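Side-chain contacts in diol-dehydratase (Roseburia inulinivorans, PDB 5I2A), which probably acts as a B12-independent glycyl radical lyase that removes water from 1,2-propanediol: residues A142-T145 / L146-M149; I514-A517 / H518-A522; I568-V572 / F573-R577; T202-C205 / F206-S209. One frame throughout, in Å; residues are numbered along the deposited sequence.

Contact 1 of 4, residues A142-T145 / L146-M149; sequences APET and LRAM
L146 closes the first turn of helix 143-150: its N-H reaches the carbonyl oxygen of A142, the N-cap residue, at 3.1 Å from N to O and in the plane of that carbonyl. Its CG also rests on the A142 carbonyl oxygen, 3.6 Å from it. R147 follows with a backbone bond to P143 O, and its side chain returns to E144 without forming an ion pair. The chain bends at chi3 (64°), which turns NE toward a water lying at the guanidinium edge in plane. R147 NE donates to this water at 2.8 Å, and the water in turn donates to E144 O, so that the carbonyl serves both the water and the N-H of A148. Carboxylate and guanidinium stand nearly perpendicular (86°), with E144 OE2 5.7 Å from R147 NH2; the direct touch is E144 CG against NH2. A148 N then bonds to E144 O at 3.0 Å. M149 N closes on T145 O, while a bend at chi3 (-71°) folds the thioether back so that CE lies 3.2 Å from T145 O. The same methyl meets T145 CG2 at 3.7 Å. With only a methyl in place of the thioether, as in an alanine here, T145 CG2 is likely to lose its neighbour and a gap to open beside F154. N509 of helix 489-521 accepts from both T145 OG1 and A142 N, with L506 and A510 also against T145. Strand 154-155 contributes F154, which packs on T145, A148 and M149, and F195 of the second subunit touches A142 and E144.

Contact 2 of 4, residues I514-A517 / H518-A522; sequences IDYA and HAKLA
The imidazole of H518 lies beside I514, both side chains pointing the same way, and its CD2 corner makes the contact: I514 CG2 is 3.6 Å from H518 CD2. The same CD2 sits 3.3 Å from I514 O, which comes at the ring obliquely. CG of H518 is placed beside its own backbone N (chi1 -74°), which lays the ring back along the preceding turn. NE2 is bonded to the carbonyl oxygen of Y159, and F91 meets the ring with planes about 40° apart. Replacing the imidazole by a leucine would probably strip Y159 O of its donor and set F91 against an unlike group. The phenol ring of Y516 has a looser companion, K520 CE, obliquely placed 4.3 Å from Y516 CD1. These pairs, each four residues apart, belong to the last turns of the long alpha-helix 489-521. Its N-H groups run in sequence to the fourth carbonyl back, as in H518 N to I514 O at 3.0 Å, with a 163° angle at the hydrogen. The series persists through L521 N to A517 O, and A522 N still reaches H518 O at 2.8 Å although A522 itself has left helical angles. K520 N adds a weak second bond to A517 O. The methylenes of K520 follow the Y516 carbonyl, CG lying 3.3 Å from Y516 O. At the helix flanks D515 forms a salt bridge with R685, A517 packs on A137, and Y516 OH bonds to A198 O of the second subunit.

Contact 3 of 4, residues I568-V572 / F573-R577; sequences IKKLV and FEEKR
Backbone bonding between I568-V572 and F573-R577 marks a pi-type widening of the helix. Three successive N-H groups reach back five residues: F573 N to I568 O, E574 N to K569 O, and E575 N to K570 O at 2.8 Å, all close to the C=O axis. I568 O also accepts from V572 N, so two donors share it where four-residue and five-residue spacing meet. Further on, K576 takes positive phi (59°), its CA makes a C-H...O contact with V572 O, and R577 N makes a weak bond to L571 O.

Charged contacts centre on E574. Its OE1 receives K570 NZ in a salt bridge of 2.9 Å, met on the syn side and 19° out of the carboxylate plane. The other oxygen, OE2, lies 3.5 Å from K569 CE, with K569 NZ at 4.1 Å, beyond salt-bridge range. One carboxylate thus sits between two lysines, a setting that would probably favour its ionised form; E662 has salt bridges to both lysine nitrogens.

Apolar contacts lie on the F573 side. I568 and F573 run side by side, I568 CG2 meeting ring atom CE2 at 3.6 Å. V572 CG1, which chi1 (175°) sets beside its own carbonyl carbon, stands over one ring face 4.2 Å above the plane, offset toward the rim.

Helix 580-588 packs here through M580 and L583, helix 637-651 lies against L571 and R577 through M649, and F489 and F492 of helix 489-521 cover the I568, K569 and F573 side.

Contact 4 of 4, residues T202-C205 / F206-S209; sequences TKMC and FLES
Within the long alpha-helix 200-233, the residues T202-C205 and F206-S209 make two consecutive turns, with S209 adding a side-chain bond to the carbonyl of C205 one turn earlier. The main-chain ladder is regular: F206 N bonds to T202 O, and L207 N to K203 O with the N-H nearly straight on its acceptor (167°). E208 N reaches M204 O at 2.9 Å. Among side chains, K203 and L207 cross obliquely. The lysine is extended beyond CG, and its CG lies 4.0 Å from L207 CD1, while its amino end goes on to a salt bridge with E189. M204 bends at chi2 and chi3, bringing its CE to 3.9 Å from E208 OE2, and its sulfur stands 4.4 Å from L207 CD1. E208 CG is pressed to 3.0 Å from M204 O. V186 and M190 of helix 171-190 pack on L207, V50 and M51 of helix 49-63 on C205, and Y516 of the second subunit touches T202. The carbonyl of C205 takes two donors from one residue: S209 N at 2.9 Å and, with chi1 at -66° swinging the hydroxyl beside its own backbone nitrogen, S209 OG at 2.8 Å. They come from opposite faces of the carbonyl plane, and S209 OG lies above that plane, 35° out of it rather than on a lone pair.

In the fold
Along the chain the order is contact 1, contact 4, contact 2, contact 3, each a local pairing along or at the end of one helix and all inside the pyruvate formate lyase-like region. Helix 489-521 connects several of them: contact 2 is its C-terminal end, its residues N509 and L506 hold contact 1, and F489 and F492 at its start meet contact 3. Centres of contacts 1 and 2 are 19 Å apart, and those of 2 and 4 are 18 Å apart. Contact 3 is remote, about 64 Å between centres from contact 4 on the opposite side of the chain's centre. Contacts 1, 2 and 4 reach the second subunit, Y516 of one copy packing on T202 of the other, so they border the dimer interface.

Contact 1 of 4, residues A142-T145 / L146-M149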
loop_
_atom_site.group_PDB
_atom_site.type_symbol
_atom_site.label_atom_id
_atom_site.label_comp_id
_atom_site.label_asym_id
_atom_site.label_seq_id
_atom_site.Cartn_x
_atom_site.Cartn_y
_atom_site.Cartn_z
ATOM N N ALA A 142 1.265 17.686 -6.415
ATOM C CA ALA A 142 0.462 18.895 -6.259
ATOM C C ALA A 142 0.337 19.678 -7.571
ATOM O O ALA A 142 1.216 19.595 -8.429
ATOM C CB ALA A 142 1.045 19.776 -5.180
ATOM N N PRO A 143 -0.780 20.414 -7.745
ATOM C CA PRO A 143 -0.926 21.246 -8.946
ATOM C C PRO A 143 0.218 22.252 -9.090
ATOM O O PRO A 143 0.664 22.493 -10.200
ATOM C CB PRO A 143 -2.258 21.969 -8.720
ATOM C CG PRO A 143 -3.016 21.093 -7.775
ATOM C CD PRO A 143 -1.969 20.482 -6.876
ATOM N N GLU A 144 0.681 22.815 -7.980
ATOM C CA GLU A 144 1.774 23.779 -8.017
ATOM C C GLU A 144 3.065 23.111 -8.511
ATOM O O GLU A 144 3.862 23.725 -9.204
ATOM C CB GLU A 144 1.988 24.420 -6.637
ATOM C CG GLU A 144 0.862 25.381 -6.201
ATOM C CD GLU A 144 -0.363 24.677 -5.614
ATOM O OE1 GLU A 144 -0.474 23.439 -5.694
ATOM O OE2 GLU A 144 -1.222 25.374 -5.051
ATOM N N THR A 145 3.245 21.848 -8.146
ATOM C CA THR A 145 4.365 21.048 -8.614
ATOM C C THR A 145 4.319 20.832 -10.126
ATOM O O THR A 145 5.338 20.965 -10.815
ATOM C CB THR A 145 4.392 19.686 -7.900
ATOM O OG1 THR A 145 4.465 19.900 -6.487
ATOM C CG2 THR A 145 5.578 18.856 -8.357
ATOM N N LEU A 146 3.138 20.494 -10.643
ATOM C CA LEU A 146 2.983 20.317 -12.078
ATOM C C LEU A 146 3.298 21.629 -12.806
ATOM O O LEU A 146 3.897 21.619 -13.876
ATOM C CB LEU A 146 1.571 19.823 -12.422
ATOM C CG LEU A 146 1.189 18.447 -11.847
ATOM C CD1 LEU A 146 -0.282 18.103 -12.127
ATOM C CD2 LEU A 146 2.103 17.373 -12.403
ATOM N N ARG A 147 2.900 22.750 -12.208
ATOM C CA ARG A 147 3.144 24.060 -12.799
ATOM C C ARG A 147 4.644 24.347 -12.860
ATOM O O ARG A 147 5.154 24.813 -13.875
ATOM C CB ARG A 147 2.425 25.169 -12.018
ATOM C CG ARG A 147 2.618 26.558 -12.615
ATOM C CD ARG A 147 1.850 27.630 -11.842
ATOM N NE ARG A 147 2.369 27.750 -10.488
ATOM C CZ ARG A 147 1.784 28.425 -9.502
ATOM N NH1 ARG A 147 0.637 29.060 -9.707
ATOM N NH2 ARG A 147 2.344 28.456 -8.301
ATOM N N ALA A 148 5.346 24.053 -11.773
ATOM C CA ALA A 148 6.788 24.280 -11.724
ATOM C C ALA A 148 7.508 23.486 -12.823
ATOM O O ALA A 148 8.446 23.976 -13.452
ATOM C CB ALA A 148 7.332 23.918 -10.346
ATOM N N MET A 149 7.042 22.271 -13.073
ATOM C CA MET A 149 7.681 21.422 -14.070
ATOM C C MET A 149 7.365 21.922 -15.468
ATOM O O MET A 149 8.218 21.895 -16.347
ATOM C CB MET A 149 7.241 19.970 -13.897
ATOM C CG MET A 149 7.789 19.338 -12.608
ATOM S SD MET A 149 7.165 17.668 -12.347
ATOM C CE MET A 149 5.496 17.960 -11.933
HETATM O O HOH W 1 4.334 26.434 -8.995
#

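Contact 2 of 4, residues I514-A517 / H518-A522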
loop_
_atom_site.group_PDB
_atom_site.type_symbol
_atom_site.label_atom_id
_atom_site.label_comp_id
_atom_site.label_asym_id
_atom_site.label_seq_id
_atom_site.Cartn_x
_atom_site.Cartn_y
_atom_site.Cartn_z
ATOM N N ILE A 514 6.760 10.391 -6.691
ATOM C CA ILE A 514 7.294 9.276 -7.467
ATOM C C ILE A 514 7.750 8.138 -6.531
ATOM O O ILE A 514 7.599 6.971 -6.851
ATOM C CB ILE A 514 8.441 9.764 -8.376
ATOM C CG1 ILE A 514 7.883 10.763 -9.395
ATOM C CG2 ILE A 514 9.143 8.591 -9.093
ATOM C CD1 ILE A 514 8.950 11.605 -10.118
ATOM N N ASP A 515 8.267 8.508 -5.365
ATOM C CA ASP A 515 8.683 7.568 -4.321
ATOM C C ASP A 515 7.512 6.680 -3.892
ATOM O O ASP A 515 7.637 5.457 -3.854
ATOM C CB ASP A 515 9.251 8.352 -3.121
ATOM C CG ASP A 515 10.383 7.612 -2.386
ATOM O OD1 ASP A 515 10.417 6.362 -2.364
ATOM O OD2 ASP A 515 11.235 8.310 -1.796
ATOM N N TYR A 516 6.369 7.302 -3.598
ATOM C CA TYR A 516 5.162 6.550 -3.260
ATOM C C TYR A 516 4.792 5.616 -4.386
ATOM O O TYR A 516 4.439 4.480 -4.131
ATOM C CB TYR A 516 3.972 7.480 -2.939
ATOM C CG TYR A 516 4.050 8.000 -1.530
ATOM C CD1 TYR A 516 3.968 7.122 -0.443
ATOM C CD2 TYR A 516 4.259 9.347 -1.278
ATOM C CE1 TYR A 516 4.075 7.580 0.863
ATOM C CE2 TYR A 516 4.369 9.818 0.022
ATOM C CZ TYR A 516 4.272 8.933 1.086
ATOM O OH TYR A 516 4.376 9.408 2.367
ATOM N N ALA A 517 4.898 6.085 -5.628
ATOM C CA ALA A 517 4.521 5.234 -6.754
ATOM C C ALA A 517 5.395 3.970 -6.823
ATOM O O ALA A 517 4.869 2.868 -6.985
ATOM C CB ALA A 517 4.583 6.015 -8.076
ATOM N N HIS A 518 6.714 4.109 -6.667
ATOM C CA HIS A 518 7.571 2.917 -6.650
ATOM C C HIS A 518 7.274 2.001 -5.451
ATOM O O HIS A 518 7.248 0.777 -5.599
ATOM C CB HIS A 518 9.060 3.298 -6.681
ATOM C CG HIS A 518 9.514 3.779 -8.030
ATOM N ND1 HIS A 518 9.800 2.917 -9.068
ATOM C CD2 HIS A 518 9.675 5.028 -8.528
ATOM C CE1 HIS A 518 10.120 3.613 -10.141
ATOM N NE2 HIS A 518 10.059 4.897 -9.840
ATOM N N ALA A 519 7.052 2.591 -4.280
ATOM C CA ALA A 519 6.760 1.822 -3.074
ATOM C C ALA A 519 5.514 0.970 -3.257
ATOM O O ALA A 519 5.470 -0.162 -2.813
ATOM C CB ALA A 519 6.585 2.754 -1.854
ATOM N N LYS A 520 4.517 1.513 -3.940
ATOM C CA LYS A 520 3.227 0.849 -4.023
ATOM C C LYS A 520 3.146 -0.125 -5.180
ATOM O O LYS A 520 2.524 -1.167 -5.062
ATOM C CB LYS A 520 2.106 1.896 -4.116
ATOM C CG LYS A 520 1.944 2.692 -2.790
ATOM C CD LYS A 520 0.932 3.815 -2.903
ATOM C CE LYS A 520 0.721 4.546 -1.555
ATOM N NZ LYS A 520 0.130 3.673 -0.527
ATOM N N LEU A 521 3.795 0.195 -6.290
ATOM C CA LEU A 521 3.608 -0.595 -7.494
ATOM C C LEU A 521 4.856 -1.359 -7.949
ATOM O O LEU A 521 4.742 -2.326 -8.684
ATOM C CB LEU A 521 3.107 0.311 -8.630
ATOM C CG LEU A 521 1.706 0.913 -8.445
ATOM C CD1 LEU A 521 1.328 1.816 -9.627
ATOM C CD2 LEU A 521 0.656 -0.198 -8.264
ATOM N N ALA A 522 6.042 -0.943 -7.517
ATOM C CA ALA A 522 7.248 -1.604 -8.007
ATOM C C ALA A 522 8.308 -1.945 -6.943
ATOM O O ALA A 522 9.464 -1.560 -7.094
ATOM C CB ALA A 522 7.888 -0.735 -9.120
#

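Contact 3 of 4, residues I568-V572 / F573-R577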
loop_
_atom_site.group_PDB
_atom_site.type_symbol
_atom_site.label_atom_id
_atom_site.label_comp_id
_atom_site.label_asym_id
_atom_site.label_seq_id
_atom_site.Cartn_x
_atom_site.Cartn_y
_atom_site.Cartn_z
ATOM N N ILE A 568 24.958 42.009 -10.882
ATOM C CA ILE A 568 23.885 42.795 -10.289
ATOM C C ILE A 568 24.399 43.635 -9.134
ATOM O O ILE A 568 24.105 44.825 -9.046
ATOM C CB ILE A 568 22.744 41.893 -9.811
ATOM C CG1 ILE A 568 22.089 41.222 -11.024
ATOM C CG2 ILE A 568 21.713 42.689 -9.010
ATOM C CD1 ILE A 568 21.327 39.972 -10.685
ATOM N N LYS A 569 25.193 43.011 -8.270
ATOM C CA LYS A 569 25.761 43.696 -7.122
ATOM C C LYS A 569 26.667 44.856 -7.545
ATOM O O LYS A 569 26.530 45.960 -7.026
ATOM C CB LYS A 569 26.533 42.718 -6.244
ATOM C CG LYS A 569 27.014 43.305 -4.938
ATOM C CD LYS A 569 28.039 42.394 -4.279
ATOM C CE LYS A 569 28.222 42.735 -2.804
ATOM N NZ LYS A 569 29.503 42.216 -2.272
ATOM N N LYS A 570 27.563 44.609 -8.499
ATOM C CA LYS A 570 28.536 45.614 -8.944
ATOM C C LYS A 570 27.981 46.690 -9.866
ATOM O O LYS A 570 28.070 47.871 -9.559
ATOM C CB LYS A 570 29.702 44.950 -9.659
ATOM C CG LYS A 570 30.682 44.287 -8.742
ATOM C CD LYS A 570 31.237 45.255 -7.732
ATOM C CE LYS A 570 32.170 44.538 -6.788
ATOM N NZ LYS A 570 32.582 45.395 -5.645
ATOM N N LEU A 571 27.400 46.288 -10.987
ATOM C CA LEU A 571 27.001 47.245 -12.012
ATOM C C LEU A 571 25.666 47.935 -11.747
ATOM O O LEU A 571 25.456 49.046 -12.209
ATOM C CB LEU A 571 26.954 46.567 -13.379
ATOM C CG LEU A 571 28.259 45.912 -13.811
ATOM C CD1 LEU A 571 28.161 45.445 -15.248
ATOM C CD2 LEU A 571 29.406 46.893 -13.630
ATOM N N VAL A 572 24.763 47.295 -11.011
ATOM C CA VAL A 572 23.468 47.919 -10.767
ATOM C C VAL A 572 23.420 48.673 -9.428
ATOM O O VAL A 572 23.083 49.852 -9.407
ATOM C CB VAL A 572 22.320 46.887 -10.825
ATOM C CG1 VAL A 572 20.998 47.532 -10.438
ATOM C CG2 VAL A 572 22.215 46.285 -12.219
ATOM N N PHE A 573 23.778 48.017 -8.325
ATOM C CA PHE A 573 23.605 48.620 -6.994
ATOM C C PHE A 573 24.785 49.485 -6.489
ATOM O O PHE A 573 24.566 50.579 -5.982
ATOM C CB PHE A 573 23.306 47.522 -5.982
ATOM C CG PHE A 573 21.918 46.976 -6.104
ATOM C CD1 PHE A 573 20.833 47.726 -5.692
ATOM C CD2 PHE A 573 21.690 45.730 -6.660
ATOM C CE1 PHE A 573 19.553 47.239 -5.819
ATOM C CE2 PHE A 573 20.401 45.237 -6.784
ATOM C CZ PHE A 573 19.336 45.996 -6.360
ATOM N N GLU A 574 26.018 48.996 -6.613
ATOM C CA GLU A 574 27.193 49.743 -6.149
ATOM C C GLU A 574 27.650 50.830 -7.123
ATOM O O GLU A 574 27.614 52.000 -6.798
ATOM C CB GLU A 574 28.360 48.793 -5.868
ATOM C CG GLU A 574 28.083 47.841 -4.733
ATOM C CD GLU A 574 29.257 46.941 -4.386
ATOM O OE1 GLU A 574 30.352 47.083 -4.981
ATOM O OE2 GLU A 574 29.072 46.084 -3.497
ATOM N N GLU A 575 28.071 50.434 -8.316
ATOM C CA GLU A 575 28.642 51.368 -9.275
ATOM C C GLU A 575 27.581 52.105 -10.075
ATOM O O GLU A 575 27.853 53.152 -10.655
ATOM C CB GLU A 575 29.594 50.638 -10.215
ATOM C CG GLU A 575 30.779 50.020 -9.497
ATOM C CD GLU A 575 31.715 49.271 -10.438
ATOM O OE1 GLU A 575 31.573 49.415 -11.670
ATOM O OE2 GLU A 575 32.592 48.533 -9.944
ATOM N N LYS A 576 26.378 51.548 -10.109
ATOM C CA LYS A 576 25.240 52.228 -10.702
ATOM C C LYS A 576 25.462 52.573 -12.172
ATOM O O LYS A 576 24.986 53.599 -12.653
ATOM C CB LYS A 576 24.926 53.490 -9.901
ATOM C CG LYS A 576 23.499 53.578 -9.435
ATOM C CD LYS A 576 23.392 54.301 -8.116
ATOM C CE LYS A 576 24.138 53.552 -7.036
ATOM N NZ LYS A 576 23.503 53.756 -5.703
ATOM N N ARG A 577 26.172 51.703 -12.887
ATOM C CA ARG A 577 26.461 51.933 -14.300
ATOM C C ARG A 577 25.342 51.439 -15.203
ATOM O O ARG A 577 25.308 51.746 -16.386
ATOM C CB ARG A 577 27.774 51.263 -14.688
ATOM C CG ARG A 577 28.951 51.701 -13.833
ATOM C CD ARG A 577 30.225 50.988 -14.235
ATOM N NE ARG A 577 30.541 51.192 -15.644
ATOM C CZ ARG A 577 31.405 50.446 -16.326
ATOM N NH1 ARG A 577 32.032 49.432 -15.736
ATOM N NH2 ARG A 577 31.627 50.704 -17.606
#

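Contact 4 of 4, residues T202-C205 / F206-S209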
loop_
_atom_site.group_PDB
_atom_site.type_symbol
_atom_site.label_atom_id
_atom_site.label_comp_id
_atom_site.label_asym_id
_atom_site.label_seq_id
_atom_site.Cartn_x
_atom_site.Cartn_y
_atom_site.Cartn_z
ATOM N N THR A 202 2.599 -9.747 5.283
ATOM C CA THR A 202 3.380 -8.933 4.370
ATOM C C THR A 202 4.865 -9.297 4.426
ATOM O O THR A 202 5.536 -9.321 3.399
ATOM C CB THR A 202 3.208 -7.433 4.677
ATOM O OG1 THR A 202 3.429 -7.208 6.078
ATOM C CG2 THR A 202 1.782 -6.959 4.286
ATOM N N LYS A 203 5.375 -9.575 5.623
ATOM C CA LYS A 203 6.771 -9.977 5.762
ATOM C C LYS A 203 7.006 -11.291 5.027
ATOM O O LYS A 203 7.958 -11.420 4.252
ATOM C CB LYS A 203 7.184 -10.111 7.239
ATOM C CG LYS A 203 8.603 -10.658 7.440
ATOM C CD LYS A 203 9.182 -10.323 8.824
ATOM C CE LYS A 203 10.673 -10.703 8.911
ATOM N NZ LYS A 203 11.272 -10.465 10.268
ATOM N N MET A 204 6.137 -12.265 5.262
ATOM C CA MET A 204 6.337 -13.587 4.680
ATOM C C MET A 204 6.133 -13.552 3.179
ATOM O O MET A 204 6.839 -14.235 2.465
ATOM C CB MET A 204 5.412 -14.623 5.319
ATOM C CG MET A 204 5.839 -15.034 6.729
ATOM S SD MET A 204 7.445 -15.892 6.732
ATOM C CE MET A 204 7.123 -17.087 5.456
ATOM N N CYS A 205 5.188 -12.746 2.693
ATOM C CA CYS A 205 5.040 -12.605 1.247
ATOM C C CYS A 205 6.344 -12.071 0.610
ATOM O O CYS A 205 6.780 -12.561 -0.423
ATOM C CB CYS A 205 3.870 -11.686 0.895
ATOM S SG CYS A 205 3.454 -11.655 -0.875
ATOM N N PHE A 206 6.944 -11.058 1.225
ATOM C CA PHE A 206 8.189 -10.475 0.720
ATOM C C PHE A 206 9.320 -11.505 0.738
ATOM O O PHE A 206 10.037 -11.658 -0.244
ATOM C CB PHE A 206 8.577 -9.242 1.539
ATOM C CG PHE A 206 9.915 -8.674 1.184
ATOM C CD1 PHE A 206 10.119 -8.036 -0.029
ATOM C CD2 PHE A 206 10.981 -8.784 2.064
ATOM C CE1 PHE A 206 11.366 -7.518 -0.358
ATOM C CE2 PHE A 206 12.224 -8.261 1.744
ATOM C CZ PHE A 206 12.418 -7.633 0.529
ATOM N N LEU A 207 9.457 -12.223 1.851
ATOM C CA LEU A 207 10.482 -13.259 1.963
ATOM C C LEU A 207 10.263 -14.378 0.926
ATOM O O LEU A 207 11.219 -14.826 0.311
ATOM C CB LEU A 207 10.530 -13.831 3.389
ATOM C CG LEU A 207 10.952 -12.833 4.487
ATOM C CD1 LEU A 207 10.977 -13.458 5.875
ATOM C CD2 LEU A 207 12.314 -12.212 4.175
ATOM N N GLU A 208 9.020 -14.812 0.710
ATOM C CA GLU A 208 8.761 -15.835 -0.309
ATOM C C GLU A 208 9.111 -15.313 -1.690
ATOM O O GLU A 208 9.608 -16.056 -2.529
ATOM C CB GLU A 208 7.299 -16.289 -0.314
ATOM C CG GLU A 208 6.794 -16.866 0.991
ATOM C CD GLU A 208 7.113 -18.334 1.166
ATOM O OE1 GLU A 208 7.922 -18.883 0.379
ATOM O OE2 GLU A 208 6.534 -18.944 2.096
ATOM N N SER A 209 8.823 -14.035 -1.921
ATOM C CA SER A 209 9.152 -13.377 -3.182
ATOM C C SER A 209 10.654 -13.385 -3.462
ATOM O O SER A 209 11.074 -13.528 -4.604
ATOM C CB SER A 209 8.649 -11.933 -3.180
ATOM O OG SER A 209 7.237 -11.912 -3.148
#